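PDB 5YU3: lysine cyclodeaminase from Streptomyces pristinaespiralis, which probably converts L-lysine to L-pipecolic acid with loss of ammonia, using bound NAD, and also recognises L-ornithine and L-2,4-diaminobutyric acid. Local coordinates for residues I28-G33 with M312-E317; A119-A124 with A305-L310; L219-V224 with L248-V253. All blocks are in the same frame, centred on the assembly; numbering follows the deposited sequence.

Contacts 1 and 2 share helix 305-321 and touch each other, Phe315 packing on Leu120 and Ile28 on Ala124, so helices 20-39, 115-133 and 305-321 form one cluster. Contact 2 is its buried part: Arg121, Glu307 and Asp308 form a salt-bridge network beside the bound proline and NAD. Contact 1 is only partly buried, and there an arginine clasps a glutamate towards the surface with a valine beneath. Contact 3 is a surface contact on the other side of the chain's centre from contact 1, about 32 Å away between centres. All three rest on arginine-carboxylate pairs, but only contact 2 engages ligands, and contact 3 includes a bridging water.

Contact 1 of 3, residues I28-G33 with M312-E317; sequences IDRLTG and MEVFLE
Arg30, on helix 20-39, reaches across to helix 305-321 and takes hold of Glu317 end-on, with one terminal nitrogen for each carboxylate oxygen. The NH1 arm is the better formed: Arg30 NH1 lies 3.0 Å from Glu317 OE1, the bond is nearly straight, and the oxygen sits in the guanidinium plane and is met on its syn side. The other arm, Arg30 NH2 to Glu317 OE2, is modelled at 2.5 Å, a short value not to be pressed; it is more bent and comes from above the carboxylate. The two flat groups are accordingly twisted 32° apart.

The apolar part lies under this clasp. Val314 CG2 is stationed over the centre of the Arg30 guanidinium, 4.0 Å above its plane, and the same methyl packs against Arg30 CG at 3.7 Å. The arginine can cover the valine and still meet the glutamate because its chain folds at both CB-CG (chi2 -74°) and CG-CD. Val314 also packs on Leu23 and Arg26 of helix 20-39.

Glu313 makes a third kind of contact, through carbon: its CG rests 3.4 Å from Arg30 NH2 at the guanidinium edge. Its carboxylate is engaged elsewhere, in a salt bridge from OE1 to Arg100 on strand 94-102.

This is a helix-helix packing joint joining a helix near the chain's start to one near its end, the short segments crossing at 133° with axes 10.8 Å apart at closest. Of the touching residues only Val314 is buried, and the paired charges lie towards the solvent side. Two glutamates one turn apart on helix 305-321 are thus matched to different arginines, which would be expected to ease the repulsion between them.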
# COMPACT_ATOMS: atom_id res chain seq x y z
N ILE A 28 1.17 22.67 -10.90
CA ILE A 28 2.50 23.04 -11.37
C ILE A 28 3.24 23.87 -10.32
O ILE A 28 4.40 23.59 -10.00
CB ILE A 28 2.41 23.79 -12.71
CG1 ILE A 28 1.99 22.83 -13.84
CG2 ILE A 28 3.75 24.49 -13.03
CD1 ILE A 28 1.57 23.55 -15.13
N ASP A 29 2.57 24.89 -9.77
CA ASP A 29 3.24 25.76 -8.80
C ASP A 29 3.62 24.99 -7.53
O ASP A 29 4.73 25.16 -7.00
CB ASP A 29 2.35 26.95 -8.44
CG ASP A 29 2.18 27.94 -9.60
OD1 ASP A 29 3.01 27.92 -10.53
OD2 ASP A 29 1.22 28.73 -9.56
N ARG A 30 2.72 24.15 -7.04
CA ARG A 30 3.01 23.42 -5.81
C ARG A 30 4.11 22.40 -6.02
O ARG A 30 4.98 22.21 -5.15
CB ARG A 30 1.74 22.74 -5.30
CG ARG A 30 0.64 23.72 -5.02
CD ARG A 30 0.93 24.49 -3.75
NE ARG A 30 0.47 23.72 -2.62
CZ ARG A 30 -0.74 23.84 -2.09
NH1 ARG A 30 -1.61 24.72 -2.57
NH2 ARG A 30 -1.08 23.08 -1.07
N LEU A 31 4.09 21.71 -7.16
CA LEU A 31 5.14 20.76 -7.48
C LEU A 31 6.50 21.45 -7.60
O LEU A 31 7.51 20.94 -7.11
CB LEU A 31 4.78 20.04 -8.78
CG LEU A 31 5.51 18.75 -9.13
CD1 LEU A 31 5.70 17.89 -7.89
CD2 LEU A 31 4.73 17.99 -10.22
N THR A 32 6.53 22.63 -8.23
CA THR A 32 7.77 23.38 -8.35
C THR A 32 8.35 23.73 -6.98
O THR A 32 9.54 23.52 -6.72
CB THR A 32 7.53 24.65 -9.16
OG1 THR A 32 7.10 24.30 -10.48
CG2 THR A 32 8.81 25.48 -9.26
N GLY A 33 7.51 24.25 -6.08
CA GLY A 33 7.99 24.59 -4.75
C GLY A 33 8.41 23.36 -3.96
O GLY A 33 9.44 23.38 -3.27
N MET A 312 -2.76 15.90 -4.04
CA MET A 312 -3.88 15.66 -3.12
C MET A 312 -4.11 16.86 -2.22
O MET A 312 -5.26 17.26 -1.99
CB MET A 312 -3.62 14.40 -2.28
CG MET A 312 -4.74 14.09 -1.28
SD MET A 312 -4.76 12.34 -0.83
CE MET A 312 -6.26 12.21 0.17
N GLU A 313 -3.03 17.48 -1.73
CA GLU A 313 -3.19 18.66 -0.89
C GLU A 313 -3.95 19.76 -1.64
O GLU A 313 -4.77 20.46 -1.05
CB GLU A 313 -1.83 19.17 -0.43
CG GLU A 313 -1.89 20.24 0.64
CD GLU A 313 -2.38 19.71 1.98
OE1 GLU A 313 -2.32 18.48 2.21
OE2 GLU A 313 -2.83 20.54 2.82
N VAL A 314 -3.67 19.92 -2.93
CA VAL A 314 -4.38 20.93 -3.71
C VAL A 314 -5.87 20.62 -3.77
O VAL A 314 -6.72 21.51 -3.62
CB VAL A 314 -3.77 21.06 -5.12
CG1 VAL A 314 -4.65 21.94 -5.99
CG2 VAL A 314 -2.35 21.62 -5.02
N PHE A 315 -6.21 19.35 -4.00
CA PHE A 315 -7.61 18.94 -4.02
C PHE A 315 -8.27 19.11 -2.65
O PHE A 315 -9.41 19.56 -2.56
CB PHE A 315 -7.74 17.49 -4.49
CG PHE A 315 -7.79 17.34 -5.98
CD1 PHE A 315 -8.99 17.48 -6.65
CD2 PHE A 315 -6.64 17.09 -6.70
CE1 PHE A 315 -9.05 17.34 -8.03
CE2 PHE A 315 -6.69 16.96 -8.09
CZ PHE A 315 -7.90 17.09 -8.75
N LEU A 316 -7.58 18.71 -1.58
CA LEU A 316 -8.20 18.80 -0.26
C LEU A 316 -8.40 20.25 0.16
O LEU A 316 -9.38 20.56 0.85
CB LEU A 316 -7.34 18.07 0.78
CG LEU A 316 -7.24 16.56 0.60
CD1 LEU A 316 -6.50 15.95 1.78
CD2 LEU A 316 -8.61 15.92 0.42
N GLU A 317 -7.49 21.15 -0.22
CA GLU A 317 -7.69 22.57 0.07
C GLU A 317 -8.95 23.09 -0.61
O GLU A 317 -9.77 23.78 0.02
CB GLU A 317 -6.46 23.37 -0.38
CG GLU A 317 -5.25 23.19 0.52
CD GLU A 317 -4.01 23.88 -0.02
OE1 GLU A 317 -4.13 24.58 -1.04
OE2 GLU A 317 -2.93 23.70 0.56

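Contact 2 of 3, residues A119-A124 with A305-L310; sequences ALRTGA and AFEDAL. With NAD (nicotinamide-adenine-dinucleotide), chain F; PRO (proline), chain G.
Glu307 crosses Arg121 at about a right angle and sets its OE1 over the centre of the guanidinium, 3.5 Å above the plane. No N-H points at this oxygen, so the long salt bridge to Arg121 NH1 is a matter of charge alone; OE1 also takes a weak bond from Phe304 N. Helices 115-133 and 305-321 meet here in a salt-bridge network behind Arg121, which itself lines the proline and NAD pockets. One residue on, Asp308 is gripped side-on. Arg121 NH2 gives its OD2 a straight bond of 3.0 Å (178°), while Arg121 NE reaches its OD1 at 2.9 Å from above the carboxylate; Lys77 also pairs with that oxygen. The arginine gets there with CG wedged between its backbone N and carbonyl carbon (chi1 57°). With a methionine in its place, Glu307 would probably lose its charge partner and Asp308 its two-nitrogen clasp, while the proline carboxylate would be left more to Lys77. Past Asp308 the guanidinium edge turns to the ligands: Arg121 NH2 donates to OXT of the bound proline at 2.8 Å, and Arg121 NH1 makes a weak bond to O7N of the NAD carboxamide.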
# COMPACT_ATOMS: atom_id res chain seq x y z
N ALA A 119 -3.09 12.01 -13.68
CA ALA A 119 -2.92 12.67 -14.97
C ALA A 119 -2.48 14.12 -14.78
O ALA A 119 -1.62 14.62 -15.52
CB ALA A 119 -4.21 12.60 -15.78
N LEU A 120 -3.05 14.81 -13.78
CA LEU A 120 -2.69 16.20 -13.53
C LEU A 120 -1.24 16.33 -13.10
O LEU A 120 -0.50 17.17 -13.65
CB LEU A 120 -3.61 16.80 -12.46
CG LEU A 120 -5.07 16.95 -12.91
CD1 LEU A 120 -5.94 17.47 -11.75
CD2 LEU A 120 -5.19 17.86 -14.12
N ARG A 121 -0.81 15.57 -12.09
CA ARG A 121 0.54 15.80 -11.58
C ARG A 121 1.61 15.28 -12.54
O ARG A 121 2.76 15.74 -12.49
CB ARG A 121 0.72 15.22 -10.16
CG ARG A 121 0.44 13.73 -9.96
CD ARG A 121 1.55 12.86 -10.57
NE ARG A 121 1.86 11.67 -9.78
CZ ARG A 121 2.52 10.61 -10.25
NH1 ARG A 121 2.92 10.57 -11.53
NH2 ARG A 121 2.78 9.59 -9.43
N THR A 122 1.24 14.34 -13.42
CA THR A 122 2.19 13.84 -14.41
C THR A 122 2.41 14.86 -15.52
O THR A 122 3.55 15.07 -15.95
CB THR A 122 1.69 12.51 -14.97
OG1 THR A 122 1.48 11.60 -13.89
CG2 THR A 122 2.70 11.88 -15.93
N GLY A 123 1.34 15.50 -15.98
CA GLY A 123 1.50 16.65 -16.85
C GLY A 123 2.28 17.76 -16.17
O GLY A 123 3.17 18.37 -16.77
N ALA A 124 1.95 18.04 -14.90
CA ALA A 124 2.62 19.12 -14.19
C ALA A 124 4.12 18.88 -14.09
O ALA A 124 4.92 19.80 -14.24
CB ALA A 124 2.02 19.30 -12.80
N ALA A 305 5.60 9.30 -5.06
CA ALA A 305 4.44 9.53 -4.20
C ALA A 305 4.37 10.97 -3.68
O ALA A 305 3.26 11.46 -3.42
CB ALA A 305 4.46 8.54 -3.04
N PHE A 306 5.51 11.64 -3.49
CA PHE A 306 5.49 13.05 -3.09
C PHE A 306 4.63 13.88 -4.04
O PHE A 306 3.92 14.79 -3.61
CB PHE A 306 6.91 13.60 -3.05
CG PHE A 306 7.02 15.04 -2.62
CD1 PHE A 306 6.61 15.44 -1.36
CD2 PHE A 306 7.58 15.99 -3.47
CE1 PHE A 306 6.73 16.77 -0.96
CE2 PHE A 306 7.71 17.31 -3.07
CZ PHE A 306 7.29 17.70 -1.81
N GLU A 307 4.69 13.58 -5.34
CA GLU A 307 3.88 14.34 -6.29
C GLU A 307 2.40 14.11 -6.04
O GLU A 307 1.59 15.04 -6.14
CB GLU A 307 4.22 13.94 -7.73
CG GLU A 307 5.71 14.13 -8.08
CD GLU A 307 6.06 13.59 -9.46
OE1 GLU A 307 5.44 12.61 -9.90
OE2 GLU A 307 6.98 14.16 -10.10
N ASP A 308 2.02 12.88 -5.70
CA ASP A 308 0.63 12.57 -5.40
C ASP A 308 0.17 13.23 -4.11
O ASP A 308 -0.97 13.71 -4.02
CB ASP A 308 0.45 11.06 -5.34
CG ASP A 308 0.87 10.39 -6.62
OD1 ASP A 308 0.20 10.66 -7.64
OD2 ASP A 308 1.85 9.62 -6.62
N ALA A 309 1.05 13.26 -3.10
CA ALA A 309 0.70 13.95 -1.85
C ALA A 309 0.49 15.44 -2.09
O ALA A 309 -0.42 16.04 -1.50
CB ALA A 309 1.80 13.73 -0.81
N LEU A 310 1.31 16.05 -2.95
CA LEU A 310 1.17 17.48 -3.21
C LEU A 310 -0.10 17.77 -3.99
O LEU A 310 -0.82 18.73 -3.68
CB LEU A 310 2.39 18.00 -3.97
CG LEU A 310 3.68 18.16 -3.18
CD1 LEU A 310 4.76 18.65 -4.13
CD2 LEU A 310 3.48 19.13 -2.03
PA NAD F . -3.09 4.79 -22.24
O1A NAD F . -3.39 3.34 -22.42
O2A NAD F . -4.22 5.78 -22.02
O5B NAD F . -2.31 5.31 -23.55
C5B NAD F . -1.12 4.64 -23.99
C4B NAD F . -1.09 4.77 -25.51
O4B NAD F . 0.16 4.28 -25.99
C3B NAD F . -2.17 3.92 -26.17
O3B NAD F . -3.05 4.75 -26.96
C2B NAD F . -1.38 2.95 -27.05
O2B NAD F . -2.01 2.65 -28.29
C1B NAD F . -0.10 3.72 -27.27
N9A NAD F . 1.08 2.93 -27.69
C8A NAD F . 1.44 1.68 -27.31
N7A NAD F . 2.62 1.33 -27.91
C5A NAD F . 3.01 2.37 -28.67
C6A NAD F . 4.14 2.69 -29.57
N6A NAD F . 5.13 1.79 -29.78
N1A NAD F . 4.15 3.91 -30.15
C2A NAD F . 3.19 4.83 -29.98
N3A NAD F . 2.12 4.61 -29.19
C4A NAD F . 1.99 3.42 -28.52
O3 NAD F . -2.04 4.91 -21.01
PN NAD F . -1.53 6.25 -20.28
O1N NAD F . -1.44 7.35 -21.31
O2N NAD F . -2.37 6.44 -19.03
O5D NAD F . -0.06 5.83 -19.79
C5D NAD F . 1.02 5.74 -20.72
C4D NAD F . 2.30 5.42 -19.96
O4D NAD F . 2.56 6.43 -18.98
C3D NAD F . 2.20 4.11 -19.20
O3D NAD F . 3.48 3.45 -19.24
C2D NAD F . 1.95 4.56 -17.77
O2D NAD F . 2.30 3.57 -16.80
C1D NAD F . 2.84 5.79 -17.74
N1N NAD F . 2.57 6.72 -16.64
C2N NAD F . 3.61 7.40 -16.13
C3N NAD F . 3.43 8.29 -15.09
C7N NAD F . 4.62 9.03 -14.57
O7N NAD F . 4.55 9.64 -13.52
N7N NAD F . 5.74 9.04 -15.31
C4N NAD F . 2.15 8.53 -14.58
C5N NAD F . 1.09 7.83 -15.16
C6N NAD F . 1.32 6.93 -16.20
N PRO G . 3.77 5.10 -12.72
CA PRO G . 2.34 5.61 -12.37
C PRO G . 2.40 6.61 -11.18
O PRO G . 1.30 6.79 -10.64
CB PRO G . 1.70 4.54 -12.11
CG PRO G . 2.32 3.47 -13.16
CD PRO G . 3.40 4.00 -13.63
OXT PRO G . 3.46 7.23 -10.81

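Contact 3 of 3, residues L219-V224 with L248-V253; sequences LPDTGV and LERAFV
Asp221 and Arg250 meet across the surface through a single direct bond. Arg250 NH2 donates to Asp221 OD1 at 3.0 Å, a bent bond (141°) that nonetheless keeps the oxygen in the guanidinium plane and uses its syn side. That salt bridge is the close part of the contact. The aspartate stands at the centre of an inverse gamma turn, with CG anti to its backbone N (chi1 -176°), which carries the carboxylate across to the arginine.

The second half of the pairing is looser and belongs to solvent. Instead of another N-H reaching the second oxygen, a water takes the place between them: it donates to Asp221 OD2 at 2.9 Å and accepts from Arg250 NH1 at 3.1 Å. The water, too, lies at the guanidinium edge, and the two planar groups are only 22° apart, so carboxylate, water and guanidinium close a nearly flat ring. Both residues are exposed, and Arg250 also touches a neighbouring molecule in the crystal, so its pose may owe something to packing.

The aspartate comes from the loop between strands 204-207 and 229-232, whose Leu219 and Val224 lean on Ala199 of helix 195-201. The arginine comes from the region of helix 245-250, just ahead of strand 252-255, which forms one edge of the parallel, Rossmann-type sheet.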
# COMPACT_ATOMS: atom_id res chain seq x y z
N LEU A 219 10.36 6.25 -30.39
CA LEU A 219 10.89 7.34 -31.17
C LEU A 219 12.17 6.84 -31.82
O LEU A 219 13.01 6.24 -31.13
CB LEU A 219 11.19 8.55 -30.27
CG LEU A 219 11.62 9.88 -30.90
CD1 LEU A 219 10.42 10.59 -31.54
CD2 LEU A 219 12.27 10.76 -29.84
N PRO A 220 12.34 7.01 -33.13
CA PRO A 220 13.51 6.43 -33.80
C PRO A 220 14.78 7.22 -33.56
O PRO A 220 14.75 8.44 -33.35
CB PRO A 220 13.11 6.45 -35.27
CG PRO A 220 12.02 7.63 -35.31
CD PRO A 220 11.43 7.65 -34.14
N ASP A 221 15.91 6.51 -33.61
CA ASP A 221 17.23 7.11 -33.48
C ASP A 221 17.58 7.76 -34.80
O ASP A 221 18.19 7.16 -35.69
CB ASP A 221 18.27 6.06 -33.09
CG ASP A 221 19.66 6.65 -32.85
OD1 ASP A 221 19.81 7.90 -32.88
OD2 ASP A 221 20.59 5.85 -32.64
N THR A 222 17.18 9.02 -34.95
CA THR A 222 17.43 9.75 -36.18
C THR A 222 17.63 11.22 -35.84
O THR A 222 17.81 11.59 -34.67
CB THR A 222 16.30 9.51 -37.19
OG1 THR A 222 16.39 10.47 -38.25
CG2 THR A 222 14.93 9.64 -36.50
N GLY A 223 17.63 12.07 -36.86
CA GLY A 223 17.87 13.48 -36.68
C GLY A 223 16.84 14.14 -35.78
O GLY A 223 15.63 13.93 -35.94
N VAL A 224 17.30 14.92 -34.81
CA VAL A 224 16.44 15.73 -33.96
C VAL A 224 17.00 17.15 -33.93
O VAL A 224 18.15 17.39 -34.28
CB VAL A 224 16.34 15.17 -32.52
CG1 VAL A 224 15.72 13.76 -32.54
CG2 VAL A 224 17.71 15.14 -31.88
N LEU A 248 19.72 8.73 -25.92
CA LEU A 248 19.93 8.88 -24.48
C LEU A 248 21.38 9.20 -24.16
O LEU A 248 21.68 10.04 -23.31
CB LEU A 248 19.49 7.60 -23.78
CG LEU A 248 18.60 7.55 -22.54
CD1 LEU A 248 17.47 8.55 -22.58
CD2 LEU A 248 18.06 6.12 -22.46
N GLU A 249 22.31 8.51 -24.83
CA GLU A 249 23.73 8.71 -24.56
C GLU A 249 24.21 10.09 -24.97
O GLU A 249 25.20 10.57 -24.42
CB GLU A 249 24.54 7.62 -25.27
CG GLU A 249 24.34 6.24 -24.66
CD GLU A 249 25.08 5.14 -25.40
OE1 GLU A 249 25.27 5.26 -26.64
OE2 GLU A 249 25.47 4.14 -24.76
N ARG A 250 23.52 10.75 -25.91
CA ARG A 250 23.88 12.11 -26.28
C ARG A 250 23.16 13.17 -25.46
O ARG A 250 23.44 14.36 -25.63
CB ARG A 250 23.57 12.35 -27.77
CG ARG A 250 24.47 11.59 -28.72
CD ARG A 250 24.24 12.05 -30.16
NE ARG A 250 22.94 11.60 -30.68
CZ ARG A 250 22.72 10.38 -31.18
NH1 ARG A 250 23.71 9.49 -31.22
NH2 ARG A 250 21.52 10.05 -31.65
N ALA A 251 22.23 12.78 -24.59
CA ALA A 251 21.36 13.73 -23.91
C ALA A 251 21.89 14.08 -22.53
O ALA A 251 22.61 13.30 -21.89
CB ALA A 251 19.94 13.17 -23.76
N PHE A 252 21.50 15.28 -22.07
CA PHE A 252 21.52 15.62 -20.65
C PHE A 252 20.28 15.02 -20.01
O PHE A 252 19.16 15.41 -20.36
CB PHE A 252 21.55 17.14 -20.49
CG PHE A 252 21.41 17.62 -19.05
CD1 PHE A 252 22.51 17.62 -18.20
CD2 PHE A 252 20.21 18.11 -18.57
CE1 PHE A 252 22.40 18.07 -16.90
CE2 PHE A 252 20.08 18.57 -17.26
CZ PHE A 252 21.19 18.55 -16.42
N VAL A 253 20.45 14.08 -19.08
CA VAL A 253 19.34 13.29 -18.54
C VAL A 253 19.14 13.63 -17.06
O VAL A 253 20.02 13.38 -16.23
CB VAL A 253 19.60 11.79 -18.71
CG1 VAL A 253 18.44 11.00 -18.14
CG2 VAL A 253 19.81 11.45 -20.17
O HOH W 1 23.34 6.61 -32.32